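Local coordinates for protein DMATS type aromatic prenyltransferase (Micromonospora olivasterospora, PDB 6ZRY) that probably transfers dimethylallyl groups from a prenyl diphosphate to C6 of the tryptophan indole ring, as a DMATS-type aromatic prenyltransferase, at residues Pro41-Leu44 against Tyr45-Pro48; Ser282-Asp286 against Asp287-Arg291. All blocks are in the same frame, centred on the assembly; numbering follows the deposited sequence.

Contact 1. Residues Pro41-Leu44 against Tyr45-Pro48; sequences PRPL and YEPP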
ATOM      1  N   PRO A  41     -16.805   5.106 -15.087  1.00 19.31           N
ATOM      2  CA  PRO A  41     -18.165   5.492 -15.434  1.00 20.20           C
ATOM      3  C   PRO A  41     -19.287   4.692 -14.767  1.00 20.55           C
ATOM      4  O   PRO A  41     -20.469   5.028 -14.983  1.00 20.57           O
ATOM      5  CB  PRO A  41     -18.230   5.246 -16.960  1.00 20.78           C
ATOM      6  CG  PRO A  41     -16.798   5.138 -17.389  1.00 20.91           C
ATOM      7  CD  PRO A  41     -16.097   4.494 -16.216  1.00 19.70           C
ATOM      8  N   ARG A  42     -18.939   3.676 -13.994  1.00 21.20           N
ATOM      9  CA  ARG A  42     -19.899   2.759 -13.344  1.00 22.27           C
ATOM     10  C   ARG A  42     -20.682   3.515 -12.268  1.00 22.85           C
ATOM     11  O   ARG A  42     -20.105   4.223 -11.461  1.00 22.32           O
ATOM     12  CB  ARG A  42     -19.154   1.578 -12.752  1.00 22.70           C
ATOM     13  CG  ARG A  42     -20.055   0.445 -12.336  1.00 23.53           C
ATOM     14  CD  ARG A  42     -19.268  -0.684 -11.722  1.00 23.39           C
ATOM     15  NE  ARG A  42     -20.185  -1.694 -11.255  1.00 24.28           N
ATOM     16  CZ  ARG A  42     -20.611  -2.702 -11.976  1.00 25.75           C
ATOM     17  NH1 ARG A  42     -20.180  -2.863 -13.210  1.00 26.43           N
ATOM     18  NH2 ARG A  42     -21.434  -3.590 -11.445  1.00 27.01           N
ATOM     19  N   PRO A  43     -22.027   3.432 -12.257  1.00 24.62           N
ATOM     20  CA  PRO A  43     -22.817   4.085 -11.206  1.00 25.33           C
ATOM     21  C   PRO A  43     -22.514   3.540  -9.799  1.00 25.60           C
ATOM     22  O   PRO A  43     -22.361   2.346  -9.659  1.00 24.80           O
ATOM     23  CB  PRO A  43     -24.275   3.777 -11.590  1.00 25.88           C
ATOM     24  CG  PRO A  43     -24.219   3.407 -13.074  1.00 26.25           C
ATOM     25  CD  PRO A  43     -22.858   2.778 -13.293  1.00 25.54           C
ATOM     26  N   LEU A  44     -22.463   4.421  -8.792  1.00 26.93           N
ATOM     27  CA  LEU A  44     -22.285   4.054  -7.354  1.00 27.68           C
ATOM     28  C   LEU A  44     -23.433   3.175  -6.864  1.00 29.52           C
ATOM     29  O   LEU A  44     -23.202   2.440  -5.930  1.00 31.36           O
ATOM     30  CB  LEU A  44     -22.231   5.304  -6.473  1.00 27.62           C
ATOM     31  CG  LEU A  44     -20.966   6.134  -6.490  1.00 27.41           C
ATOM     32  CD1 LEU A  44     -21.044   7.201  -5.414  1.00 28.20           C
ATOM     33  CD2 LEU A  44     -19.738   5.261  -6.309  1.00 27.36           C
ATOM     34  N   TYR A  45     -24.636   3.306  -7.410  1.00 31.86           N
ATOM     35  CA  TYR A  45     -25.826   2.521  -6.970  1.00 34.48           C
ATOM     36  C   TYR A  45     -25.743   1.086  -7.519  1.00 34.09           C
ATOM     37  O   TYR A  45     -26.578   0.276  -7.124  1.00 35.57           O
ATOM     38  CB  TYR A  45     -27.156   3.200  -7.366  1.00 37.30           C
ATOM     39  CG  TYR A  45     -27.410   3.375  -8.850  1.00 39.60           C
ATOM     40  CD1 TYR A  45     -27.675   2.294  -9.681  1.00 41.15           C
ATOM     41  CD2 TYR A  45     -27.426   4.646  -9.425  1.00 42.27           C
ATOM     42  CE1 TYR A  45     -27.910   2.465 -11.040  1.00 42.79           C
ATOM     43  CE2 TYR A  45     -27.646   4.834 -10.782  1.00 42.91           C
ATOM     44  CZ  TYR A  45     -27.893   3.738 -11.593  1.00 43.51           C
ATOM     45  OH  TYR A  45     -28.114   3.917 -12.929  1.00 45.50           O
ATOM     46  N   GLU A  46     -24.814   0.784  -8.434  1.00 31.44           N
ATOM     47  CA  GLU A  46     -24.547  -0.618  -8.850  1.00 31.50           C
ATOM     48  C   GLU A  46     -23.543  -1.197  -7.860  1.00 28.90           C
ATOM     49  O   GLU A  46     -22.728  -0.477  -7.333  1.00 25.49           O
ATOM     50  CB  GLU A  46     -24.043  -0.694 -10.300  1.00 33.14           C
ATOM     51  CG  GLU A  46     -25.015  -0.112 -11.324  1.00 35.64           C
ATOM     52  CD  GLU A  46     -26.297  -0.900 -11.519  1.00 38.48           C
ATOM     53  OE1 GLU A  46     -26.415  -2.005 -10.936  1.00 40.82           O
ATOM     54  OE2 GLU A  46     -27.184  -0.413 -12.266  1.00 41.36           O
ATOM     55  N   PRO A  47     -23.588  -2.507  -7.551  1.00 28.10           N
ATOM     56  CA  PRO A  47     -22.584  -3.107  -6.682  1.00 26.79           C
ATOM     57  C   PRO A  47     -21.210  -3.025  -7.317  1.00 24.73           C
ATOM     58  O   PRO A  47     -21.105  -2.725  -8.501  1.00 23.82           O
ATOM     59  CB  PRO A  47     -22.998  -4.574  -6.585  1.00 27.96           C
ATOM     60  CG  PRO A  47     -23.808  -4.792  -7.836  1.00 28.55           C
ATOM     61  CD  PRO A  47     -24.546  -3.489  -8.063  1.00 28.69           C
ATOM     62  N   PRO A  48     -20.118  -3.274  -6.557  1.00 22.21           N
ATOM     63  CA  PRO A  48     -18.779  -3.288  -7.134  1.00 22.20           C
ATOM     64  C   PRO A  48     -18.702  -4.220  -8.348  1.00 22.20           C
ATOM     65  O   PRO A  48     -19.296  -5.263  -8.305  1.00 21.50           O
ATOM     66  CB  PRO A  48     -17.884  -3.781  -5.988  1.00 21.29           C
ATOM     67  CG  PRO A  48     -18.657  -3.442  -4.738  1.00 21.57           C
ATOM     68  CD  PRO A  48     -20.114  -3.513  -5.122  1.00 22.49           C
TER
HETATM   69  O   HOH W   1     -20.531   0.403  -9.025  1.00 23.18           O
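Arg42 and Pro47 carry the polar part of this surface turn. The arginine chain runs extended from CG to NE and presents the guanidinium side-on, so that NE and NH2 both donate to the one carbonyl oxygen, with Arg42 NE 3.1 Å and Arg42 NH2 3.1 Å from Pro47 O. The oxygen lies close to the guanidinium plane; NE meets it nearly along the C=O axis, whereas NH2 is tilted from the carbonyl plane, and both bonds are bent. A type I beta turn from Pro43 to Glu46 reverses the chain between Arg42 and Pro47, closed by Glu46 N donating to Pro43 O at 3.2 Å from above the carbonyl plane. A water sits inside the loop, 2.7 Å from Pro43 O and 2.9 Å from Glu46 O, and in the guanidinium plane of Arg42, whose NE gives it a weak bond.

The apolar part is a CH-pi contact. With CG of Tyr45 set between its backbone N and carbonyl carbon (chi1 62°), the ring folds back over the proline two residues earlier. Pro43 CB lies 3.7 Å from the Tyr45 ring centroid, 14° off the normal and so over the middle of one face. Beside it, Glu46 CG passes 4.0 Å from Pro43 CB, the two side chains pointing the same way.

Opposite charges are near without pairing: Arg42 NH2 stays 5.3 Å from Glu46 OE1, and the guanidinium and carboxylate planes stand 72° apart. Leu44 packs on Val6 and His9 of helix 6-21. The chemistry implies a proline-rich loop held in part by an arginine-to-carbonyl bridge, a turn bond and a proline-tyrosine CH-pi contact, with no salt bridge between Arg42 and Glu46.

Contact 2. Residues Ser282-Asp286 against Asp287-Arg291; sequences SYVTD and DQEAR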
ATOM      1  N   SER A 282      -9.098  -1.877  12.595  1.00 17.65           N
ATOM      2  CA  SER A 282      -9.451  -3.150  13.291  1.00 18.85           C
ATOM      3  C   SER A 282      -9.376  -2.973  14.823  1.00 19.41           C
ATOM      4  O   SER A 282      -9.859  -3.850  15.528  1.00 20.75           O
ATOM      5  CB  SER A 282      -8.553  -4.257  12.810  1.00 19.41           C
ATOM      6  OG  SER A 282      -8.953  -5.521  13.295  1.00 20.87           O
ATOM      7  N   TYR A 283      -8.811  -1.873  15.319  1.00 19.24           N
ATOM      8  CA  TYR A 283      -8.425  -1.714  16.746  1.00 19.36           C
ATOM      9  C   TYR A 283      -9.026  -0.452  17.353  1.00 19.33           C
ATOM     10  O   TYR A 283      -8.557  -0.048  18.410  1.00 20.00           O
ATOM     11  CB  TYR A 283      -6.896  -1.791  16.835  1.00 19.58           C
ATOM     12  CG  TYR A 283      -6.387  -3.125  16.353  1.00 19.39           C
ATOM     13  CD1 TYR A 283      -6.518  -4.256  17.140  1.00 19.98           C
ATOM     14  CD2 TYR A 283      -5.886  -3.288  15.062  1.00 19.62           C
ATOM     15  CE1 TYR A 283      -6.086  -5.500  16.709  1.00 20.18           C
ATOM     16  CE2 TYR A 283      -5.457  -4.528  14.607  1.00 19.22           C
ATOM     17  CZ  TYR A 283      -5.564  -5.643  15.428  1.00 19.97           C
ATOM     18  OH  TYR A 283      -5.157  -6.874  14.983  1.00 19.57           O
ATOM     19  N   VAL A 284     -10.054   0.103  16.729  1.00 18.93           N
ATOM     20  CA  VAL A 284     -10.739   1.332  17.209  1.00 19.03           C
ATOM     21  C   VAL A 284     -12.257   1.111  17.177  1.00 19.91           C
ATOM     22  O   VAL A 284     -12.705   0.180  16.494  1.00 19.57           O
ATOM     23  CB  VAL A 284     -10.355   2.554  16.361  1.00 18.09           C
ATOM     24  CG1 VAL A 284      -8.883   2.915  16.489  1.00 17.72           C
ATOM     25  CG2 VAL A 284     -10.746   2.350  14.891  1.00 17.61           C
ATOM     26  N   THR A 285     -13.001   1.985  17.853  1.00 20.39           N
ATOM     27  CA  THR A 285     -14.480   2.012  17.816  1.00 21.34           C
ATOM     28  C   THR A 285     -14.940   2.683  16.525  1.00 20.47           C
ATOM     29  O   THR A 285     -15.995   2.290  16.003  1.00 22.26           O
ATOM     30  CB  THR A 285     -15.043   2.684  19.067  1.00 21.94           C
ATOM     31  OG1 THR A 285     -14.438   3.968  19.247  1.00 21.74           O
ATOM     32  CG2 THR A 285     -14.808   1.824  20.282  1.00 22.95           C
ATOM     33  N   ASP A 286     -14.181   3.652  16.032  1.00 19.77           N
ATOM     34  CA  ASP A 286     -14.613   4.549  14.952  1.00 19.19           C
ATOM     35  C   ASP A 286     -13.433   5.411  14.494  1.00 18.27           C
ATOM     36  O   ASP A 286     -12.415   5.394  15.127  1.00 16.96           O
ATOM     37  CB  ASP A 286     -15.788   5.410  15.444  1.00 20.38           C
ATOM     38  CG  ASP A 286     -15.453   6.207  16.679  1.00 21.34           C
ATOM     39  OD1 ASP A 286     -14.635   7.131  16.571  1.00 21.09           O
ATOM     40  OD2 ASP A 286     -15.995   5.888  17.736  1.00 22.86           O
ATOM     41  N   ASP A 287     -13.655   6.190  13.453  1.00 17.28           N
ATOM     42  CA  ASP A 287     -12.642   7.040  12.816  1.00 17.18           C
ATOM     43  C   ASP A 287     -12.301   8.253  13.680  1.00 17.12           C
ATOM     44  O   ASP A 287     -11.241   8.811  13.447  1.00 17.11           O
ATOM     45  CB  ASP A 287     -13.103   7.379  11.410  1.00 16.71           C
ATOM     46  CG  ASP A 287     -12.778   6.215  10.496  1.00 16.96           C
ATOM     47  OD1 ASP A 287     -11.542   5.852  10.462  1.00 16.28           O
ATOM     48  OD2 ASP A 287     -13.733   5.672   9.856  1.00 16.96           O
ATOM     49  N   GLN A 288     -13.163   8.677  14.609  1.00 17.77           N
ATOM     50  CA  GLN A 288     -12.777   9.752  15.555  1.00 18.38           C
ATOM     51  C   GLN A 288     -11.655   9.206  16.425  1.00 17.76           C
ATOM     52  O   GLN A 288     -10.602   9.878  16.547  1.00 17.40           O
ATOM     53  CB  GLN A 288     -13.924  10.234  16.418  1.00 19.10           C
ATOM     54  CG  GLN A 288     -13.538  11.427  17.294  1.00 19.60           C
ATOM     55  CD  GLN A 288     -13.193  12.651  16.498  1.00 20.38           C
ATOM     56  OE1 GLN A 288     -14.033  13.228  15.803  1.00 20.66           O
ATOM     57  NE2 GLN A 288     -11.935  13.044  16.541  1.00 20.15           N
ATOM     58  N   GLU A 289     -11.834   8.017  16.962  1.00 17.62           N
ATOM     59  CA  GLU A 289     -10.768   7.396  17.783  1.00 17.87           C
ATOM     60  C   GLU A 289      -9.516   7.175  16.925  1.00 16.86           C
ATOM     61  O   GLU A 289      -8.374   7.482  17.410  1.00 16.47           O
ATOM     62  CB  GLU A 289     -11.209   6.097  18.418  1.00 18.66           C
ATOM     63  CG  GLU A 289     -10.162   5.611  19.407  1.00 19.69           C
ATOM     64  CD  GLU A 289     -10.468   4.337  20.151  1.00 20.74           C
ATOM     65  OE1 GLU A 289     -11.236   3.536  19.639  1.00 20.98           O
ATOM     66  OE2 GLU A 289      -9.925   4.180  21.286  1.00 22.88           O
ATOM     67  N   ALA A 290      -9.664   6.672  15.698  1.00 16.05           N
ATOM     68  CA  ALA A 290      -8.486   6.445  14.845  1.00 15.59           C
ATOM     69  C   ALA A 290      -7.813   7.799  14.589  1.00 15.38           C
ATOM     70  O   ALA A 290      -6.607   7.869  14.640  1.00 14.99           O
ATOM     71  CB  ALA A 290      -8.843   5.754  13.503  1.00 15.44           C
ATOM     72  N   ARG A 291      -8.586   8.835  14.294  1.00 15.40           N
ATOM     73  CA  ARG A 291      -7.990  10.161  13.950  1.00 15.92           C
ATOM     74  C   ARG A 291      -7.193  10.648  15.175  1.00 16.30           C
ATOM     75  O   ARG A 291      -6.112  11.177  14.997  1.00 15.94           O
ATOM     76  CB  ARG A 291      -9.058  11.171  13.511  1.00 15.99           C
ATOM     77  CG  ARG A 291      -8.497  12.579  13.333  1.00 16.59           C
ATOM     78  CD  ARG A 291      -8.550  13.389  14.622  1.00 17.20           C
ATOM     79  NE  ARG A 291      -7.826  14.641  14.532  1.00 17.82           N
ATOM     80  CZ  ARG A 291      -7.359  15.336  15.574  1.00 18.61           C
ATOM     81  NH1 ARG A 291      -7.511  14.891  16.807  1.00 18.69           N
ATOM     82  NH2 ARG A 291      -6.714  16.473  15.367  1.00 19.10           N
TER
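Asp286 turns its carboxylate back over the helix start because CG stands between the backbone N and carbonyl carbon (chi1 57°), and Glu289 answers with an extended chain whose CG is anti to its own N (chi1 -172°), reaching toward Thr285. Asp286 OD1 thereby accepts from Glu289 N at 3.0 Å, on the syn side but 33° out of the carboxylate plane, and takes a weak second bond from Gln288 N at 2.9 Å. Coming the other way, Glu289 OE1 accepts an almost straight bond from Thr285 N at 3.0 Å. Ala290 N to Asp286 O, 3.1 Å, is the first turn of helical bonding.

Val284 CG1 lies 4.1 Å from Ala290 CB, and Ala290 also meets Ile327 of strand 327-333. The second carboxylate oxygens have partners outside this stretch: Asp286 OD2 forms a salt bridge with Arg321 and Glu289 OE2 one with Arg293. A leucine at Glu289 would probably leave the Thr285 N-H without this acceptor and Arg293 without this charged mate.

The arrangement is an aspartate N-cap of helix 287-300 with a glutamate bond back to the residue before the cap. That return bond reaches one residue farther back than in a classical capping box, where it would end on the N-cap's own N-H.

Both contacts are local, a beta turn and a helix N-cap on the periphery of the ABBA-barrel fold, and they do not touch: their centres are 28 Å apart and their nearest atoms about 17 Å. Each stands back from the tryptophan bound in the barrel, with the side chains of Pro48 in contact 1 and Asp287 in contact 2 each about 13 Å from it. Along the chain, however, both adjoin the pocket. Contact 1 precedes Gly53, Val54 and Ser55 and strand 61-68, which carries Glu62. Contact 2 follows directly on Arg281, and Asp287 binds the backbone at the start of strand 327-333, which carries His329.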